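Local structure of prophage lambdalm01, antigen B (4ACV) at residues Met76-Ile81 against Val96-Lys101. The protein is a prophage-encoded antigen of uncertain role that probably acts as a tail terminator, closing the end of a phage tail tube as a ring of subunits. Residues are numbered along the deposited sequence; the frame is centred on the assembly and turned at random.
Sequences MIDTLI and VRHCGK. Unlike the reference sequence in segment 76-81: Met-76 (reference Lys).
Asp-78 OD2 receives two weak hydrogen bonds: His-98 NE2 donates to it across the contact at 3.2 Å, and Gln-82 NE2, one turn further along the same helix, adds a second. The first bond is long and clearly bent, with an N-H...O angle of 121°. The carboxylate and imidazole planes differ by only 16°, and Asp-78 CG lies in the ring plane at the imidazole edge, although the detailed fit of carboxylate to ring is doubtful because the other oxygen, OD1, is modelled too close to His-98 CE1. The two side chains come from opposite directions. Asp-78 holds CG anti to the backbone N (chi1 -167°), which carries the carboxylate towards the strand although the CA atoms of Asp-78 and His-98 stay 9.2 Å apart.

Helix 71-82 packs here on a curled antiparallel sheet that includes strand 92-99, an alpha+beta arrangement consistent with a tail-terminator fold. Strand 92-99 pairs with strand 110-122, as the backbone bonds between Arg-97 and Glu-118 attest, and Phe-117 of that partner strand meets the imidazole with its ring and also touches Asp-78 and Ile-81. At Gly-100 the chain turns a corner, and with Lys-101 it pairs antiparallel with a strand of another chain in the assembly, so the sheet continues across that interface.

Nearer the end of the helix the contact becomes apolar. Val-96 points its side chain at the helix, and its CG1 lies 4.0 Å from Ile-81 CG2, the two side chains crossing at about a right angle. Both Val-96 methyls also border the Ile-81 carbonyl, with CG1 3.6 Å and CG2 3.7 Å from Ile-81 O.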
loop_
_atom_site.group_PDB
_atom_site.type_symbol
_atom_site.label_atom_id
_atom_site.label_comp_id
_atom_site.label_asym_id
_atom_site.label_seq_id
_atom_site.Cartn_x
_atom_site.Cartn_y
_atom_site.Cartn_z
ATOM N N MET B 76 -26.427 -19.928 1.986
ATOM C CA MET B 76 -26.531 -21.084 1.111
ATOM C C MET B 76 -25.247 -21.169 0.288
ATOM O O MET B 76 -24.556 -22.189 0.289
ATOM C CB MET B 76 -27.773 -20.990 0.216
ATOM C CG MET B 76 -27.902 -22.096 -0.845
ATOM S SD MET B 76 -29.602 -22.310 -1.419
ATOM C CE MET B 76 -29.411 -23.038 -3.035
ATOM N N ILE B 77 -24.915 -20.076 -0.384
ATOM C CA ILE B 77 -23.734 -20.041 -1.220
ATOM C C ILE B 77 -22.506 -20.353 -0.388
ATOM O O ILE B 77 -21.685 -21.199 -0.748
ATOM C CB ILE B 77 -23.586 -18.666 -1.885
ATOM C CG1 ILE B 77 -24.713 -18.457 -2.906
ATOM C CG2 ILE B 77 -22.198 -18.533 -2.525
ATOM C CD1 ILE B 77 -24.836 -17.037 -3.452
ATOM N N ASP B 78 -22.402 -19.664 0.739
ATOM C CA ASP B 78 -21.244 -19.760 1.606
ATOM C C ASP B 78 -21.008 -21.201 2.058
ATOM O O ASP B 78 -19.876 -21.682 2.090
ATOM C CB ASP B 78 -21.463 -18.873 2.823
ATOM C CG ASP B 78 -20.207 -18.664 3.623
ATOM O OD1 ASP B 78 -19.439 -17.752 3.274
ATOM O OD2 ASP B 78 -19.997 -19.396 4.615
ATOM N N THR B 79 -22.086 -21.890 2.407
ATOM C CA THR B 79 -21.987 -23.247 2.922
ATOM C C THR B 79 -21.637 -24.259 1.830
ATOM O O THR B 79 -20.859 -25.181 2.059
ATOM C CB THR B 79 -23.293 -23.662 3.621
ATOM O OG1 THR B 79 -23.538 -22.782 4.727
ATOM C CG2 THR B 79 -23.209 -25.105 4.110
ATOM N N LEU B 80 -22.211 -24.092 0.645
ATOM C CA LEU B 80 -21.885 -24.973 -0.466
ATOM C C LEU B 80 -20.399 -24.893 -0.825
ATOM O O LEU B 80 -19.739 -25.918 -0.983
ATOM C CB LEU B 80 -22.759 -24.664 -1.681
ATOM C CG LEU B 80 -24.218 -25.091 -1.475
ATOM C CD1 LEU B 80 -25.130 -24.611 -2.612
ATOM C CD2 LEU B 80 -24.318 -26.605 -1.276
ATOM N N ILE B 81 -19.881 -23.677 -0.933
ATOM C CA ILE B 81 -18.482 -23.479 -1.283
ATOM C C ILE B 81 -17.549 -24.140 -0.254
ATOM O O ILE B 81 -16.572 -24.794 -0.623
ATOM C CB ILE B 81 -18.155 -21.980 -1.445
ATOM C CG1 ILE B 81 -18.921 -21.383 -2.628
ATOM C CG2 ILE B 81 -16.684 -21.780 -1.647
ATOM C CD1 ILE B 81 -18.856 -19.865 -2.688
ATOM N N VAL B 96 -10.901 -25.039 2.184
ATOM C CA VAL B 96 -11.635 -23.857 1.763
ATOM C C VAL B 96 -11.748 -22.933 2.966
ATOM O O VAL B 96 -12.270 -23.326 4.001
ATOM C CB VAL B 96 -13.054 -24.225 1.263
ATOM C CG1 VAL B 96 -13.813 -22.972 0.824
ATOM C CG2 VAL B 96 -12.982 -25.269 0.130
ATOM N N ARG B 97 -11.241 -21.713 2.829
ATOM C CA ARG B 97 -11.185 -20.762 3.931
ATOM C C ARG B 97 -11.806 -19.421 3.565
ATOM O O ARG B 97 -11.635 -18.940 2.446
ATOM C CB ARG B 97 -9.726 -20.475 4.313
ATOM C CG ARG B 97 -8.961 -21.610 4.917
ATOM C CD ARG B 97 -7.551 -21.139 5.245
ATOM N NE ARG B 97 -6.545 -22.169 4.997
ATOM C CZ ARG B 97 -6.029 -22.453 3.802
ATOM N NH1 ARG B 97 -6.432 -21.795 2.724
ATOM N NH2 ARG B 97 -5.109 -23.403 3.684
ATOM N N HIS B 98 -12.508 -18.810 4.515
ATOM C CA HIS B 98 -12.782 -17.386 4.416
ATOM C C HIS B 98 -11.452 -16.706 4.626
ATOM O O HIS B 98 -10.703 -17.040 5.539
ATOM C CB HIS B 98 -13.755 -16.902 5.485
ATOM C CG HIS B 98 -15.132 -17.468 5.349
ATOM N ND1 HIS B 98 -15.915 -17.259 4.236
ATOM C CD2 HIS B 98 -15.876 -18.212 6.199
ATOM C CE1 HIS B 98 -17.077 -17.863 4.402
ATOM N NE2 HIS B 98 -17.076 -18.453 5.581
ATOM N N CYS B 99 -11.161 -15.754 3.760
ATOM C CA CYS B 99 -9.909 -15.065 3.810
ATOM C C CYS B 99 -10.058 -13.785 3.030
ATOM O O CYS B 99 -10.461 -13.798 1.866
ATOM C CB CYS B 99 -8.819 -15.937 3.189
ATOM S SG CYS B 99 -7.204 -15.143 3.135
ATOM N N GLY B 100 -9.727 -12.675 3.678
ATOM C CA GLY B 100 -9.790 -11.378 3.040
ATOM C C GLY B 100 -11.085 -10.621 3.302
ATOM O O GLY B 100 -11.771 -10.829 4.307
ATOM N N LYS B 101 -11.413 -9.738 2.366
ATOM C CA LYS B 101 -12.512 -8.794 2.516
ATOM C C LYS B 101 -13.887 -9.437 2.549
ATOM O O LYS B 101 -14.243 -10.262 1.702
ATOM C CB LYS B 101 -12.425 -7.705 1.445
ATOM C CG LYS B 101 -11.429 -6.612 1.833
ATOM C CD LYS B 101 -11.001 -5.755 0.655
#